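PDB 4MX6: TRAP-type C4-dicarboxylate:H+ symport system substrate-binding component DctP from Shewanella oneidensis, which binds succinate and probably delivers C4-dicarboxylates in the periplasm to a TRAP-type symporter that couples their uptake to protons. Local coordinates for residues A[118-123]-A[332-337]; A[125-130]-A[243-248]; A[163-168]-A[174-179]. One frame throughout, in Å; residues are numbered along the deposited sequence. Where two conformers were deposited one is given.

Along this chain the three contacts are nested: the short-range closure of contact 3 (163-168 with 174-179), with five residues between its segments, lies inside contact 2 (125-130 with 243-248), which lies inside contact 1 (118-123 with 332-337). The centres of contacts 1 and 2 are about 11 Å apart, and they touch through helix 124-132, with F121 CB 3.6 Å from V127 CG2. Contact 3 stands about 25 Å from contact 1 and 26 Å from contact 2, centre to centre. Contact 2 uses strand 243-251, paired with 148-158; contact 3 uses strand 177-180, paired parallel with 196-199. Their succinate-binding residues, Y246 and R179, thus stand on different sheets; contact 1 lies away from the site.

Contact 1: A[118-123]-A[332-337]; sequences PFLFND and EAAVAA
A334 presents its methyl group to two side chains of the facing loop at once, L120 and F121. The CB of A334 lies 3.6 Å from L120 CD2 and comes nearly as close to the F121 ring, 3.7 Å from CE1, approaching it obliquely. L120 and F121 are themselves layered: L120 CG sits 4.1 Å above the plane of the F121 ring, over its centre, so leucine and phenylalanine form one continuous apolar surface. With chi1 of L120 at 180°, its CG is carried anti to the backbone N and its branched end is extended to the helix. There CD1 also meets V335 CG2 at 3.8 Å, the two side chains crossing at about a right angle. The CB of V335 points away from the loop, and its CG2 alone makes the touch. In this periplasmic binding protein fold the contact packs the C-terminal helix, 328-337, on the loop that leads into helix 124-132, for which D123 provides the N-cap by accepting a hydrogen bond from A126 N. No hydrogen bond runs directly between 118-123 and 332-337. Just beyond the helical segment the amide of N338 stitches the two together: its ND2 donates to L120 O and to V335 O, and its OD1 accepts from N122 N. The F121 ring also touches V127, while A334 packs on F130 of the same helix.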
# COMPACT_ATOMS: atom_id res chain seq x y z
N PRO A 118 -1.35 -0.24 13.68
CA PRO A 118 0.07 -0.56 13.87
C PRO A 118 0.28 -1.87 14.62
O PRO A 118 -0.35 -2.12 15.66
CB PRO A 118 0.59 0.64 14.66
CG PRO A 118 -0.64 1.27 15.29
CD PRO A 118 -1.72 1.05 14.30
N PHE A 119 1.17 -2.70 14.09
CA PHE A 119 1.54 -3.99 14.66
C PHE A 119 0.36 -4.98 14.73
O PHE A 119 0.41 -5.96 15.48
CB PHE A 119 2.20 -3.83 16.04
CG PHE A 119 3.50 -3.07 15.99
CD1 PHE A 119 4.66 -3.67 15.54
CD2 PHE A 119 3.56 -1.75 16.40
CE1 PHE A 119 5.85 -2.96 15.50
CE2 PHE A 119 4.75 -1.04 16.36
CZ PHE A 119 5.89 -1.65 15.92
N LEU A 120 -0.67 -4.78 13.92
CA LEU A 120 -1.77 -5.73 13.87
C LEU A 120 -1.33 -7.08 13.32
O LEU A 120 -1.66 -8.14 13.88
CB LEU A 120 -2.93 -5.16 13.06
CG LEU A 120 -4.16 -6.05 12.92
CD1 LEU A 120 -4.74 -6.45 14.27
CD2 LEU A 120 -5.20 -5.32 12.06
N PHE A 121 -0.63 -7.05 12.19
CA PHE A 121 -0.15 -8.25 11.53
C PHE A 121 1.34 -8.45 11.78
O PHE A 121 2.14 -7.52 11.65
CB PHE A 121 -0.38 -8.15 10.02
CG PHE A 121 -1.81 -7.95 9.65
CD1 PHE A 121 -2.73 -8.98 9.75
CD2 PHE A 121 -2.26 -6.72 9.20
CE1 PHE A 121 -4.07 -8.78 9.41
CE2 PHE A 121 -3.59 -6.53 8.86
CZ PHE A 121 -4.49 -7.57 8.98
N ASN A 122 1.72 -9.66 12.16
CA ASN A 122 3.12 -9.94 12.45
C ASN A 122 3.96 -9.85 11.18
O ASN A 122 5.11 -9.38 11.20
CB ASN A 122 3.29 -11.35 13.02
CG ASN A 122 2.73 -11.49 14.42
OD1 ASN A 122 2.45 -10.51 15.10
ND2 ASN A 122 2.58 -12.74 14.87
N ASP A 123 3.39 -10.33 10.08
CA ASP A 123 4.14 -10.49 8.85
C ASP A 123 3.16 -10.68 7.69
O ASP A 123 1.94 -10.68 7.89
CB ASP A 123 5.12 -11.67 8.95
CG ASP A 123 4.45 -12.96 9.33
OD1 ASP A 123 3.28 -13.18 8.94
OD2 ASP A 123 5.10 -13.77 10.03
N GLU A 332 -10.43 -8.68 15.84
CA GLU A 332 -10.19 -10.01 16.40
C GLU A 332 -9.90 -11.05 15.33
O GLU A 332 -9.06 -11.94 15.53
CB GLU A 332 -11.36 -10.44 17.28
CG GLU A 332 -11.35 -9.72 18.61
CD GLU A 332 -12.50 -10.10 19.51
OE1 GLU A 332 -13.42 -10.80 19.06
OE2 GLU A 332 -12.46 -9.71 20.70
N ALA A 333 -10.56 -10.94 14.19
CA ALA A 333 -10.26 -11.83 13.07
C ALA A 333 -8.84 -11.61 12.55
O ALA A 333 -8.15 -12.56 12.22
CB ALA A 333 -11.28 -11.65 11.94
N ALA A 334 -8.41 -10.35 12.50
CA ALA A 334 -7.05 -10.05 12.06
C ALA A 334 -6.03 -10.57 13.07
O ALA A 334 -5.02 -11.16 12.70
CB ALA A 334 -6.88 -8.55 11.85
N VAL A 335 -6.28 -10.33 14.36
CA VAL A 335 -5.36 -10.79 15.39
C VAL A 335 -5.19 -12.30 15.28
O VAL A 335 -4.07 -12.82 15.36
CB VAL A 335 -5.85 -10.39 16.81
CG1 VAL A 335 -5.05 -11.10 17.90
CG2 VAL A 335 -5.76 -8.88 17.01
N ALA A 336 -6.30 -13.00 15.11
CA ALA A 336 -6.28 -14.46 15.05
C ALA A 336 -5.55 -14.98 13.82
O ALA A 336 -5.04 -16.10 13.83
CB ALA A 336 -7.70 -15.01 15.12
N ALA A 337 -5.49 -14.17 12.76
CA ALA A 337 -4.75 -14.56 11.56
C ALA A 337 -3.24 -14.71 11.80
O ALA A 337 -2.55 -15.35 11.01
CB ALA A 337 -5.02 -13.56 10.42

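Contact 2: A[125-130]-A[243-248]; sequences DAVNRF and VLDYMV
The D245 carboxylate is gripped at both oxygens while one of them also rests against V127. OD2 accepts a hydrogen bond from Q131 NE2, one turn further along the helix than V127, and OD1 takes one from the backbone N of N156 in the neighbouring strand. Two donors from different directions fix the rotation of this buried group. Across the contact, V127 CG1 lies 3.6 Å from D245 OD2, the two side chains passing alongside and running opposite ways. The second branch of V127 makes the apolar part: its CG2 meets V243 CG2 at 3.8 Å, the valine ends meeting head-on. Chi1 of V127, 173°, divides the work, putting CG1 anti to the backbone N and leaving CG2 next to that N and anti to the carbonyl carbon. D245 and V243 thus both face the helix, whereas the intervening L244 touches strand 148-158. One residue on, Y246 hydrogen-bonds bound succinate through OH and makes a cation-pi contact with K51. Helix 124-132, whose M124 also touches V243 and D245, lies against strand 243-251; that strand pairs antiparallel with strand 148-158, and its D245 and M247 make backbone hydrogen bonds with L102 and P100.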
# COMPACT_ATOMS: atom_id res chain seq x y z
N ASP A 125 2.51 -13.24 5.81
CA ASP A 125 1.72 -14.46 5.87
C ASP A 125 0.40 -14.21 6.61
O ASP A 125 -0.67 -14.69 6.19
CB ASP A 125 2.51 -15.60 6.53
CG ASP A 125 3.63 -16.14 5.65
OD1 ASP A 125 3.52 -16.10 4.41
OD2 ASP A 125 4.65 -16.60 6.22
N ALA A 126 0.46 -13.46 7.71
CA ALA A 126 -0.75 -13.14 8.47
C ALA A 126 -1.66 -12.22 7.67
O ALA A 126 -2.88 -12.40 7.65
CB ALA A 126 -0.37 -12.51 9.80
N VAL A 127 -1.07 -11.23 7.00
CA VAL A 127 -1.84 -10.34 6.14
C VAL A 127 -2.63 -11.14 5.11
O VAL A 127 -3.83 -10.94 4.91
CB VAL A 127 -0.91 -9.34 5.41
CG1 VAL A 127 -1.68 -8.54 4.40
CG2 VAL A 127 -0.21 -8.43 6.40
N ASN A 128 -1.93 -12.04 4.44
CA ASN A 128 -2.54 -12.84 3.40
C ASN A 128 -3.67 -13.72 3.95
O ASN A 128 -4.73 -13.84 3.33
CB ASN A 128 -1.51 -13.69 2.69
CG ASN A 128 -2.03 -14.25 1.42
OD1 ASN A 128 -2.21 -13.52 0.45
ND2 ASN A 128 -2.25 -15.55 1.40
N ARG A 129 -3.45 -14.36 5.09
CA ARG A 129 -4.50 -15.18 5.67
C ARG A 129 -5.75 -14.35 5.96
O ARG A 129 -6.88 -14.77 5.68
CB ARG A 129 -4.02 -15.88 6.95
CG ARG A 129 -3.23 -17.14 6.70
CD ARG A 129 -2.94 -17.89 8.00
NE ARG A 129 -1.61 -17.56 8.52
CZ ARG A 129 -0.48 -18.01 7.99
NH1 ARG A 129 -0.51 -18.79 6.91
NH2 ARG A 129 0.69 -17.68 8.52
N PHE A 130 -5.56 -13.16 6.52
CA PHE A 130 -6.69 -12.28 6.80
C PHE A 130 -7.41 -11.90 5.50
O PHE A 130 -8.63 -11.97 5.40
CB PHE A 130 -6.26 -11.04 7.57
CG PHE A 130 -7.37 -10.07 7.81
CD1 PHE A 130 -8.34 -10.32 8.77
CD2 PHE A 130 -7.47 -8.92 7.06
CE1 PHE A 130 -9.37 -9.41 8.98
CE2 PHE A 130 -8.51 -8.02 7.26
CZ PHE A 130 -9.45 -8.26 8.23
N VAL A 243 1.39 -2.83 7.54
CA VAL A 243 1.44 -3.35 6.18
C VAL A 243 1.10 -2.28 5.17
O VAL A 243 0.23 -1.45 5.40
CB VAL A 243 0.50 -4.59 5.99
CG1 VAL A 243 -0.97 -4.27 6.20
CG2 VAL A 243 0.69 -5.21 4.60
N LEU A 244 1.84 -2.29 4.05
CA LEU A 244 1.47 -1.54 2.85
C LEU A 244 1.08 -2.56 1.80
O LEU A 244 1.93 -3.25 1.25
CB LEU A 244 2.63 -0.68 2.33
CG LEU A 244 2.42 -0.13 0.87
CD1 LEU A 244 1.26 0.82 0.79
CD2 LEU A 244 3.67 0.55 0.33
N ASP A 245 -0.22 -2.68 1.57
CA ASP A 245 -0.79 -3.54 0.53
C ASP A 245 -1.80 -2.72 -0.27
O ASP A 245 -2.14 -1.60 0.11
CB ASP A 245 -1.48 -4.78 1.13
CG ASP A 245 -0.65 -6.04 1.11
OD1 ASP A 245 0.59 -5.96 1.05
OD2 ASP A 245 -1.28 -7.12 1.12
N TYR A 246 -2.27 -3.30 -1.37
CA TYR A 246 -3.17 -2.63 -2.29
C TYR A 246 -4.48 -3.38 -2.48
O TYR A 246 -4.51 -4.59 -2.38
CB TYR A 246 -2.51 -2.52 -3.66
CG TYR A 246 -1.10 -1.99 -3.63
CD1 TYR A 246 -0.83 -0.70 -3.21
CD2 TYR A 246 -0.04 -2.77 -4.05
CE1 TYR A 246 0.46 -0.19 -3.21
CE2 TYR A 246 1.25 -2.27 -4.09
CZ TYR A 246 1.50 -0.98 -3.67
OH TYR A 246 2.78 -0.48 -3.76
N MET A 247 -5.52 -2.64 -2.84
CA MET A 247 -6.70 -3.26 -3.47
C MET A 247 -6.73 -2.84 -4.93
O MET A 247 -6.73 -1.65 -5.24
CB MET A 247 -8.01 -2.86 -2.78
CG MET A 247 -9.16 -3.73 -3.24
SD MET A 247 -10.76 -3.33 -2.50
CE MET A 247 -10.44 -3.74 -0.79
N VAL A 248 -6.75 -3.82 -5.83
CA VAL A 248 -6.94 -3.57 -7.25
C VAL A 248 -8.44 -3.38 -7.47
O VAL A 248 -9.25 -4.24 -7.10
CB VAL A 248 -6.39 -4.73 -8.10
CG1 VAL A 248 -6.58 -4.43 -9.58
CG2 VAL A 248 -4.93 -5.02 -7.76

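Contact 3: A[163-168]-A[174-179]; sequences ANTPLK and KGLKFR
L176 inserts one methyl, CD1, among three side chains of the strand end and loop 163-168. L176 CD1 is 4.2 Å from T165 CG2, 4.3 Å from L167 CD2 and 4.5 Å from A163 CB. A chi2 of -177° stretches the leucine so that CD1 is its leading atom and does all the touching, while its backbone pairs with I196 of the parallel partner strand. The chain then enters strand 177-180, where K177 bonds to D215 and G216 instead of to the loop. At F178 the side chain meets the loop again: L167 CD1 abuts CZ at 3.9 Å, in the plane of the ring and at its edge, the two residues facing one another end-on. L167 thereby splits its two branches, CD2 to L176 and CD1 to F178. The faces of the F178 ring are not used by L167, and the ring stacks with F190. R179 follows, donating a hydrogen bond from NH2 to bound succinate and another from NE to K200 O. The loop likewise bonds elsewhere, A163 with H235 and L167 N with T237 OG1. Within this periplasmic binding protein fold the contact is therefore purely apolar: it depends on the fit of L176 and F178 against the loop and sets no hydrogen-bonded register between the segments.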
# COMPACT_ATOMS: atom_id res chain seq x y z
N ALA A 163 14.27 8.03 9.07
CA ALA A 163 14.44 9.38 9.59
C ALA A 163 15.92 9.69 9.54
O ALA A 163 16.70 8.95 8.91
CB ALA A 163 13.90 9.47 11.02
N ASN A 164 16.34 10.78 10.19
CA ASN A 164 17.76 11.12 10.27
C ASN A 164 18.33 10.83 11.65
O ASN A 164 19.33 11.38 12.06
CB ASN A 164 17.96 12.56 9.81
CG ASN A 164 17.53 12.75 8.38
OD1 ASN A 164 17.95 12.00 7.50
ND2 ASN A 164 16.66 13.71 8.15
N THR A 165 17.69 9.87 12.32
CA THR A 165 18.11 9.40 13.63
C THR A 165 17.53 7.98 13.81
O THR A 165 16.52 7.65 13.19
CB THR A 165 17.58 10.34 14.73
OG1 THR A 165 18.26 10.09 15.97
CG2 THR A 165 16.08 10.18 14.92
N PRO A 166 18.19 7.13 14.62
CA PRO A 166 17.61 5.81 14.90
C PRO A 166 16.29 5.94 15.63
O PRO A 166 16.12 6.83 16.47
CB PRO A 166 18.64 5.15 15.81
CG PRO A 166 19.90 5.87 15.57
CD PRO A 166 19.54 7.28 15.20
N LEU A 167 15.37 5.03 15.36
CA LEU A 167 14.07 5.03 16.03
C LEU A 167 13.91 3.76 16.88
O LEU A 167 12.95 2.98 16.76
CB LEU A 167 12.94 5.23 15.01
CG LEU A 167 13.02 6.60 14.31
CD1 LEU A 167 12.15 6.63 13.07
CD2 LEU A 167 12.64 7.73 15.25
N LYS A 168 14.87 3.61 17.79
CA LYS A 168 14.96 2.44 18.64
C LYS A 168 13.79 2.32 19.60
O LYS A 168 13.34 1.22 19.90
CB LYS A 168 16.25 2.53 19.46
CG LYS A 168 17.49 2.16 18.69
CD LYS A 168 17.51 0.66 18.48
CE LYS A 168 18.91 0.11 18.34
NZ LYS A 168 18.90 -1.36 18.52
N LYS A 174 9.56 11.57 19.08
CA LYS A 174 8.84 12.74 19.59
C LYS A 174 9.28 14.00 18.87
O LYS A 174 10.48 14.28 18.74
CB LYS A 174 9.05 12.91 21.10
CG LYS A 174 8.19 14.03 21.70
CD LYS A 174 8.10 13.91 23.22
CE LYS A 174 7.16 14.95 23.81
NZ LYS A 174 5.74 14.75 23.40
N GLY A 175 8.30 14.78 18.40
CA GLY A 175 8.56 16.06 17.78
C GLY A 175 9.01 16.00 16.32
O GLY A 175 9.23 17.04 15.71
N LEU A 176 9.15 14.81 15.76
CA LEU A 176 9.59 14.69 14.37
C LEU A 176 8.38 14.72 13.44
O LEU A 176 7.31 14.20 13.77
CB LEU A 176 10.36 13.39 14.14
CG LEU A 176 11.68 13.22 14.89
CD1 LEU A 176 12.33 11.90 14.45
CD2 LEU A 176 12.64 14.40 14.70
N LYS A 177 8.57 15.33 12.27
CA LYS A 177 7.53 15.39 11.25
C LYS A 177 7.65 14.19 10.33
O LYS A 177 8.71 13.98 9.72
CB LYS A 177 7.67 16.68 10.44
CG LYS A 177 7.16 17.93 11.14
CD LYS A 177 7.38 19.21 10.34
CE LYS A 177 8.82 19.64 10.34
NZ LYS A 177 8.90 21.11 10.15
N PHE A 178 6.58 13.40 10.22
CA PHE A 178 6.54 12.25 9.31
C PHE A 178 5.46 12.46 8.27
O PHE A 178 4.32 12.75 8.60
CB PHE A 178 6.22 10.96 10.07
CG PHE A 178 7.36 10.43 10.90
CD1 PHE A 178 7.59 10.91 12.18
CD2 PHE A 178 8.19 9.43 10.41
CE1 PHE A 178 8.62 10.42 12.94
CE2 PHE A 178 9.23 8.93 11.19
CZ PHE A 178 9.44 9.43 12.45
N ARG A 179 5.81 12.28 7.00
CA ARG A 179 4.77 12.15 5.98
C ARG A 179 4.02 10.85 6.22
O ARG A 179 4.61 9.83 6.58
CB ARG A 179 5.37 12.14 4.59
CG ARG A 179 4.35 11.94 3.46
CD ARG A 179 4.22 10.48 3.03
NE ARG A 179 3.20 10.31 1.99
CZ ARG A 179 2.99 9.18 1.33
NH1 ARG A 179 2.00 9.11 0.46
NH2 ARG A 179 3.74 8.11 1.55